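Local coordinates for aminomethyltransferase (Bartonella henselae, PDB 3GIR), which is an aminomethyltransferase of the T-protein family, built from a folate-binding domain and a C-terminal barrel domain, at residues V173-Q178 and R231-K236; A183-D188 and E235-D240. All coordinates share one frame; numbering follows the deposited sequence.

Contact 1 of 2, residues V173-Q178 and R231-K236; sequences VLLALQ and RALAEK
Leu175 meets Leu233 and Ala234 where helix 227-238 packs on one face of the mixed sheet. Strand 173-178 is an inner strand there, flanked by 220-225 and 76-80. Leu175 CB points from the strand toward the helix. At CG the side chain turns back along its own strand: chi1 is -55°, which sets CG beside the backbone N. Leu175 CG is 3.9 Å from Val173 CG1. CD2 keeps to the same side, with Leu175 CD2 4.0 Å from Val173 CG1. CD1 is the tip that reaches the helix. Leu175 CD1 is 4.2 Å from Leu233 CD2. Leu175 CD1 is also 4.2 Å from Ala234 CB. Seen from Leu175 CD1 the two partners lie about 101° apart, so one methyl touches two successive helix residues. Leu175 and Leu233 run antiparallel alongside one another, and their closest approach is methyl to methyl. Other parts of the fold close in around them: Leu78 touches Leu175, Ile223 and Leu225 touch Leu233, and Leu41 of helix 39-44 touches Ala234. No hydrogen bond joins the two segments, and all three touching residues are buried. With no polar link between the segments, the contact probably rests on dispersion and the burial of apolar surface. The small buried area, 92 Å² in all, makes it a light one.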
ATOM      1  N   VAL A 173      -5.521 -12.173  11.282  1.00 15.69           N
ATOM      2  CA  VAL A 173      -4.819 -10.966  11.750  1.00 14.88           C
ATOM      3  C   VAL A 173      -3.649 -10.786  10.845  1.00 15.86           C
ATOM      4  O   VAL A 173      -3.026 -11.746  10.424  1.00 16.28           O
ATOM      5  CB  VAL A 173      -4.419 -11.084  13.237  1.00 15.25           C
ATOM      6  CG1 VAL A 173      -3.238 -10.161  13.619  1.00 16.59           C
ATOM      7  CG2 VAL A 173      -5.637 -10.813  14.083  1.00 15.73           C
ATOM      8  N   LEU A 174      -3.326  -9.534  10.543  1.00 16.09           N
ATOM      9  CA  LEU A 174      -2.192  -9.173   9.745  1.00 15.44           C
ATOM     10  C   LEU A 174      -1.424  -8.103  10.514  1.00 15.55           C
ATOM     11  O   LEU A 174      -1.991  -7.053  10.902  1.00 16.11           O
ATOM     12  CB  LEU A 174      -2.594  -8.601   8.365  1.00 16.17           C
ATOM     13  CG  LEU A 174      -1.428  -8.378   7.351  1.00 18.34           C
ATOM     14  CD1 LEU A 174      -0.711  -9.630   6.919  1.00 20.69           C
ATOM     15  CD2 LEU A 174      -2.071  -7.653   6.145  1.00 19.34           C
ATOM     16  N   LEU A 175      -0.141  -8.355  10.756  1.00 14.38           N
ATOM     17  CA  LEU A 175       0.768  -7.449  11.480  1.00 14.02           C
ATOM     18  C   LEU A 175       1.891  -7.094  10.543  1.00 16.23           C
ATOM     19  O   LEU A 175       2.395  -7.955   9.883  1.00 18.47           O
ATOM     20  CB  LEU A 175       1.354  -8.080  12.740  1.00 14.94           C
ATOM     21  CG  LEU A 175       0.346  -8.613  13.741  1.00 15.65           C
ATOM     22  CD1 LEU A 175       1.038  -9.414  14.862  1.00 18.77           C
ATOM     23  CD2 LEU A 175      -0.382  -7.458  14.325  1.00 17.62           C
ATOM     24  N   ALA A 176       2.323  -5.849  10.510  1.00 14.04           N
ATOM     25  CA  ALA A 176       3.549  -5.471   9.844  1.00 14.66           C
ATOM     26  C   ALA A 176       4.594  -5.139  10.898  1.00 15.45           C
ATOM     27  O   ALA A 176       4.325  -4.487  11.854  1.00 15.40           O
ATOM     28  CB  ALA A 176       3.290  -4.220   8.972  1.00 15.09           C
ATOM     29  N   LEU A 177       5.827  -5.612  10.658  1.00 14.76           N
ATOM     30  CA  LEU A 177       6.973  -5.371  11.579  1.00 14.78           C
ATOM     31  C   LEU A 177       8.014  -4.751  10.671  1.00 14.57           C
ATOM     32  O   LEU A 177       8.581  -5.409   9.802  1.00 16.42           O
ATOM     33  CB  LEU A 177       7.515  -6.650  12.171  1.00 15.82           C
ATOM     34  CG  LEU A 177       8.700  -6.473  13.103  1.00 17.64           C
ATOM     35  CD1 LEU A 177       8.254  -5.809  14.428  1.00 20.20           C
ATOM     36  CD2 LEU A 177       9.273  -7.880  13.387  1.00 20.87           C
ATOM     37  N   GLN A 178       8.318  -3.468  10.862  1.00 16.02           N
ATOM     38  CA  GLN A 178       9.045  -2.648   9.880  1.00 15.48           C
ATOM     39  C   GLN A 178      10.146  -1.841  10.536  1.00 15.47           C
ATOM     40  O   GLN A 178       9.997  -1.331  11.622  1.00 16.15           O
ATOM     41  CB  GLN A 178       8.117  -1.658   9.189  1.00 13.85           C
ATOM     42  CG  GLN A 178       6.939  -2.299   8.536  1.00 14.25           C
ATOM     43  CD  GLN A 178       7.292  -2.920   7.181  1.00 14.71           C
ATOM     44  OE1 GLN A 178       7.792  -2.216   6.262  1.00 16.91           O
ATOM     45  NE2 GLN A 178       6.891  -4.202   6.998  1.00 14.97           N
ATOM     46  N   ARG A 231      -3.065 -12.684  19.396  1.00 16.81           N
ATOM     47  CA  ARG A 231      -2.786 -11.856  20.560  1.00 18.04           C
ATOM     48  C   ARG A 231      -1.469 -12.230  21.189  1.00 17.99           C
ATOM     49  O   ARG A 231      -0.625 -11.400  21.517  1.00 18.97           O
ATOM     50  CB  ARG A 231      -3.932 -11.953  21.541  1.00 19.19           C
ATOM     51  CG  ARG A 231      -3.817 -11.093  22.734  1.00 22.24           C
ATOM     52  CD  ARG A 231      -4.866 -11.428  23.792  1.00 31.79           C
ATOM     53  NE  ARG A 231      -4.504 -10.719  25.004  1.00 39.31           N
ATOM     54  CZ  ARG A 231      -5.052  -9.598  25.468  1.00 43.05           C
ATOM     55  NH1 ARG A 231      -6.103  -8.993  24.870  1.00 44.78           N
ATOM     56  NH2 ARG A 231      -4.547  -9.099  26.600  1.00 44.83           N
ATOM     57  N   ALA A 232      -1.248 -13.534  21.339  1.00 17.42           N
ATOM     58  CA  ALA A 232       0.011 -13.988  21.872  1.00 18.72           C
ATOM     59  C   ALA A 232       1.245 -13.571  21.041  1.00 17.27           C
ATOM     60  O   ALA A 232       2.276 -13.131  21.584  1.00 20.11           O
ATOM     61  CB  ALA A 232      -0.061 -15.542  22.140  1.00 19.43           C
ATOM     62  N   LEU A 233       1.186 -13.664  19.724  1.00 16.06           N
ATOM     63  CA  LEU A 233       2.253 -13.240  18.899  1.00 16.00           C
ATOM     64  C   LEU A 233       2.523 -11.731  19.062  1.00 16.21           C
ATOM     65  O   LEU A 233       3.650 -11.287  19.145  1.00 18.06           O
ATOM     66  CB  LEU A 233       1.986 -13.578  17.435  1.00 16.66           C
ATOM     67  CG  LEU A 233       3.026 -13.067  16.436  1.00 17.16           C
ATOM     68  CD1 LEU A 233       4.458 -13.603  16.763  1.00 20.41           C
ATOM     69  CD2 LEU A 233       2.654 -13.279  14.961  1.00 22.60           C
ATOM     70  N   ALA A 234       1.465 -10.954  18.989  1.00 15.31           N
ATOM     71  CA  ALA A 234       1.654  -9.513  19.126  1.00 15.62           C
ATOM     72  C   ALA A 234       2.265  -9.125  20.442  1.00 17.40           C
ATOM     73  O   ALA A 234       3.199  -8.304  20.443  1.00 19.13           O
ATOM     74  CB  ALA A 234       0.330  -8.772  18.933  1.00 16.03           C
ATOM     75  N   GLU A 235       1.851  -9.757  21.539  1.00 18.40           N
ATOM     76  CA  GLU A 235       2.443  -9.482  22.827  1.00 21.22           C
ATOM     77  C   GLU A 235       3.889  -9.918  22.854  1.00 19.88           C
ATOM     78  O   GLU A 235       4.729  -9.229  23.438  1.00 21.09           O
ATOM     79  CB  GLU A 235       1.661 -10.145  23.951  1.00 20.96           C
ATOM     80  CG  GLU A 235       0.269  -9.629  24.178  1.00 24.93           C
ATOM     81  CD  GLU A 235      -0.561 -10.546  25.147  1.00 36.21           C
ATOM     82  OE1 GLU A 235      -0.363 -11.808  25.131  1.00 42.38           O
ATOM     83  OE2 GLU A 235      -1.414 -10.013  25.896  1.00 41.63           O
ATOM     84  N   LYS A 236       4.214 -11.066  22.277  1.00 19.47           N
ATOM     85  CA  LYS A 236       5.626 -11.504  22.174  1.00 19.67           C
ATOM     86  C   LYS A 236       6.512 -10.533  21.412  1.00 20.44           C
ATOM     87  O   LYS A 236       7.641 -10.216  21.828  1.00 20.65           O
ATOM     88  CB  LYS A 236       5.668 -12.906  21.578  1.00 19.13           C
ATOM     89  CG  LYS A 236       7.052 -13.484  21.320  1.00 24.04           C
ATOM     90  CD  LYS A 236       6.883 -14.906  20.772  1.00 24.83           C
ATOM     91  CE  LYS A 236       8.179 -15.699  20.777  1.00 30.44           C
ATOM     92  NZ  LYS A 236       7.945 -16.975  20.059  1.00 29.76           N
TER

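Contact 2 of 2, residues A183-D188 and E235-D240; sequences AAVLAD and EKLLGD. With NA (sodium ion), chain B.
Val185 presses both its methyl groups against a carboxylate, that of Asp240, although the same carboxylate also has charged and polar partners. The contact joins two helices of the alpha/beta folate-binding domain: helix 182-188 and the C-terminal end of helix 227-238, with the turn that follows it. Val185 CG2 is 3.7 Å from Asp240 OD1, and Val185 CG1 is 3.8 Å from the same oxygen. The oxygen thus lies against the forked end of the valine. These are packing contacts, not bonds. Asp240 holds its CG anti to the backbone N (chi1 -171°), and this carries the carboxylate across to the other helix. Val185 CG1 also meets Leu237 CD2 at 4.3 Å, and Leu237 in turn touches Leu78 of strand 76-80.

A water supplies the polar link. It donates one hydrogen to Val185 O at 2.8 Å and the other to Asp240 OD1 at 2.7 Å. The angle between the two oxygens at the water is about 109°, as expected for a tetrahedral donor. Arg242 NH2 forms salt bridges with both Asp188 OD2 and Asp240 OD1. It probably offsets the repulsion between these two acids.

The turn after the helix also holds a sodium ion. Leu238 O, Asp240 O and Val243 O bind it together with three waters, giving six ligands. Asp240 therefore has two separate roles: its carboxylate faces Val185 and Arg242, while its backbone carbonyl faces the metal. Asp240 O lies 2.4 Å from the sodium, almost directly across the ion from one of the bound waters.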
ATOM      1  N   ALA A 183      14.236  -7.370  11.200  1.00 18.42           N
ATOM      2  CA  ALA A 183      14.794  -8.696  10.925  1.00 19.53           C
ATOM      3  C   ALA A 183      15.416  -9.311  12.157  1.00 18.78           C
ATOM      4  O   ALA A 183      15.199 -10.487  12.418  1.00 20.86           O
ATOM      5  CB  ALA A 183      15.801  -8.636   9.745  1.00 19.96           C
ATOM      6  N   ALA A 184      16.095  -8.505  12.944  1.00 20.66           N
ATOM      7  CA  ALA A 184      16.700  -8.993  14.168  1.00 20.38           C
ATOM      8  C   ALA A 184      15.641  -9.359  15.208  1.00 21.83           C
ATOM      9  O   ALA A 184      15.694 -10.420  15.836  1.00 22.49           O
ATOM     10  CB  ALA A 184      17.731  -7.980  14.697  1.00 21.00           C
ATOM     11  N   VAL A 185      14.587  -8.523  15.315  1.00 18.82           N
ATOM     12  CA  VAL A 185      13.464  -8.797  16.205  1.00 19.91           C
ATOM     13  C   VAL A 185      12.807 -10.134  15.808  1.00 19.74           C
ATOM     14  O   VAL A 185      12.498 -10.956  16.690  1.00 20.46           O
ATOM     15  CB  VAL A 185      12.435  -7.621  16.204  1.00 18.77           C
ATOM     16  CG1 VAL A 185      11.147  -8.008  16.907  1.00 20.25           C
ATOM     17  CG2 VAL A 185      13.045  -6.385  16.779  1.00 18.15           C
ATOM     18  N   LEU A 186      12.556 -10.308  14.508  1.00 18.60           N
ATOM     19  CA  LEU A 186      11.938 -11.500  13.996  1.00 19.81           C
ATOM     20  C   LEU A 186      12.753 -12.725  14.401  1.00 22.02           C
ATOM     21  O   LEU A 186      12.218 -13.672  14.952  1.00 22.06           O
ATOM     22  CB  LEU A 186      11.782 -11.453  12.487  1.00 19.38           C
ATOM     23  CG  LEU A 186      10.912 -12.444  11.810  1.00 21.99           C
ATOM     24  CD1 LEU A 186       9.440 -12.151  12.082  1.00 21.56           C
ATOM     25  CD2 LEU A 186      11.212 -12.564  10.389  1.00 21.27           C
ATOM     26  N   ALA A 187      14.034 -12.686  14.111  1.00 22.96           N
ATOM     27  CA  ALA A 187      14.974 -13.810  14.503  1.00 24.39           C
ATOM     28  C   ALA A 187      14.938 -14.075  16.007  1.00 25.88           C
ATOM     29  O   ALA A 187      14.815 -15.202  16.436  1.00 27.34           O
ATOM     30  CB  ALA A 187      16.396 -13.511  14.046  1.00 24.75           C
ATOM     31  N   ASP A 188      15.008 -13.037  16.816  1.00 25.47           N
ATOM     32  CA  ASP A 188      15.052 -13.232  18.272  1.00 26.37           C
ATOM     33  C   ASP A 188      13.722 -13.716  18.845  1.00 26.79           C
ATOM     34  O   ASP A 188      13.665 -14.258  19.953  1.00 28.13           O
ATOM     35  CB  ASP A 188      15.498 -11.946  18.984  1.00 26.38           C
ATOM     36  CG  ASP A 188      16.968 -11.568  18.732  1.00 30.14           C
ATOM     37  OD1 ASP A 188      17.758 -12.334  18.132  1.00 33.91           O
ATOM     38  OD2 ASP A 188      17.327 -10.411  19.084  1.00 32.19           O
ATOM     39  N   GLU A 235       1.851  -9.757  21.539  1.00 18.40           N
ATOM     40  CA  GLU A 235       2.443  -9.482  22.827  1.00 21.22           C
ATOM     41  C   GLU A 235       3.889  -9.918  22.854  1.00 19.88           C
ATOM     42  O   GLU A 235       4.729  -9.229  23.438  1.00 21.09           O
ATOM     43  CB  GLU A 235       1.661 -10.145  23.951  1.00 20.96           C
ATOM     44  CG  GLU A 235       0.269  -9.629  24.178  1.00 24.93           C
ATOM     45  CD  GLU A 235      -0.561 -10.546  25.147  1.00 36.21           C
ATOM     46  OE1 GLU A 235      -0.363 -11.808  25.131  1.00 42.38           O
ATOM     47  OE2 GLU A 235      -1.414 -10.013  25.896  1.00 41.63           O
ATOM     48  N   LYS A 236       4.214 -11.066  22.277  1.00 19.47           N
ATOM     49  CA  LYS A 236       5.626 -11.504  22.174  1.00 19.67           C
ATOM     50  C   LYS A 236       6.512 -10.533  21.412  1.00 20.44           C
ATOM     51  O   LYS A 236       7.641 -10.216  21.828  1.00 20.65           O
ATOM     52  CB  LYS A 236       5.668 -12.906  21.578  1.00 19.13           C
ATOM     53  CG  LYS A 236       7.052 -13.484  21.320  1.00 24.04           C
ATOM     54  CD  LYS A 236       6.883 -14.906  20.772  1.00 24.83           C
ATOM     55  CE  LYS A 236       8.179 -15.699  20.777  1.00 30.44           C
ATOM     56  NZ  LYS A 236       7.945 -16.975  20.059  1.00 29.76           N
ATOM     57  N   LEU A 237       6.032 -10.012  20.266  1.00 18.60           N
ATOM     58  CA  LEU A 237       6.842  -9.043  19.538  1.00 18.87           C
ATOM     59  C   LEU A 237       6.965  -7.706  20.265  1.00 19.01           C
ATOM     60  O   LEU A 237       8.031  -7.105  20.332  1.00 19.25           O
ATOM     61  CB  LEU A 237       6.228  -8.794  18.168  1.00 18.33           C
ATOM     62  CG  LEU A 237       6.229  -9.963  17.264  1.00 18.52           C
ATOM     63  CD1 LEU A 237       5.380  -9.641  15.998  1.00 18.96           C
ATOM     64  CD2 LEU A 237       7.596 -10.365  16.818  1.00 19.54           C
ATOM     65  N   LEU A 238       5.889  -7.229  20.847  1.00 18.81           N
ATOM     66  CA  LEU A 238       5.909  -5.969  21.626  1.00 20.63           C
ATOM     67  C   LEU A 238       6.806  -5.999  22.830  1.00 22.22           C
ATOM     68  O   LEU A 238       7.372  -4.970  23.225  1.00 23.72           O
ATOM     69  CB  LEU A 238       4.522  -5.691  22.135  1.00 20.83           C
ATOM     70  CG  LEU A 238       3.583  -5.057  21.188  1.00 27.88           C
ATOM     71  CD1 LEU A 238       2.137  -5.314  21.653  1.00 27.02           C
ATOM     72  CD2 LEU A 238       4.017  -3.509  21.106  1.00 26.46           C
ATOM     73  N   GLY A 239       6.956  -7.188  23.389  1.00 20.53           N
ATOM     74  CA  GLY A 239       7.842  -7.420  24.536  1.00 22.84           C
ATOM     75  C   GLY A 239       9.298  -7.118  24.220  1.00 23.71           C
ATOM     76  O   GLY A 239      10.085  -6.863  25.124  1.00 24.54           O
ATOM     77  N   ASP A 240       9.668  -7.085  22.961  1.00 22.56           N
ATOM     78  CA  ASP A 240      11.052  -6.778  22.542  1.00 21.33           C
ATOM     79  C   ASP A 240      11.247  -5.277  22.746  1.00 22.24           C
ATOM     80  O   ASP A 240      10.360  -4.455  22.349  1.00 21.27           O
ATOM     81  CB  ASP A 240      11.263  -7.165  21.066  1.00 23.18           C
ATOM     82  CG  ASP A 240      12.683  -7.083  20.595  1.00 22.21           C
ATOM     83  OD1 ASP A 240      13.242  -8.096  20.081  1.00 25.07           O
ATOM     84  OD2 ASP A 240      13.291  -5.983  20.692  1.00 22.67           O
TER
HETATM   85 NA    NA B 373       8.629  -3.076  23.145  1.00 20.80          NA
HETATM   86  O   HOH W   1      12.112 -10.469  19.445  1.00 22.74           O
HETATM   87  O   HOH W   2       9.248  -3.783  25.468  1.00 25.48           O
HETATM   88  O   HOH W   3       9.986  -1.090  23.752  1.00 24.69           O
HETATM   89  O   HOH W   4       6.905  -1.762  24.124  1.00 30.59           O

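The centres of the two contacts lie about 9 Å apart, within the range of the folate-binding domain. Along the chain, strand 173-178 comes first and helix 182-188 follows it. Both then meet helix 227-238, which carries the second segment of each contact; Glu235 and Lys236 belong to both. Contact 1 sets this helix on the mixed sheet. Contact 2 sets its C-terminal end against the neighbouring helix. The two helices lie side by side against the strand's sheet, and the contacts adjoin: Leu177 CD2 is 4.0 Å from Val185 CG1. The packing passes from an apolar patch at the sheet to a sodium-binding turn. That turn leads into 243-245, an outermost strand of this sheet within the chain.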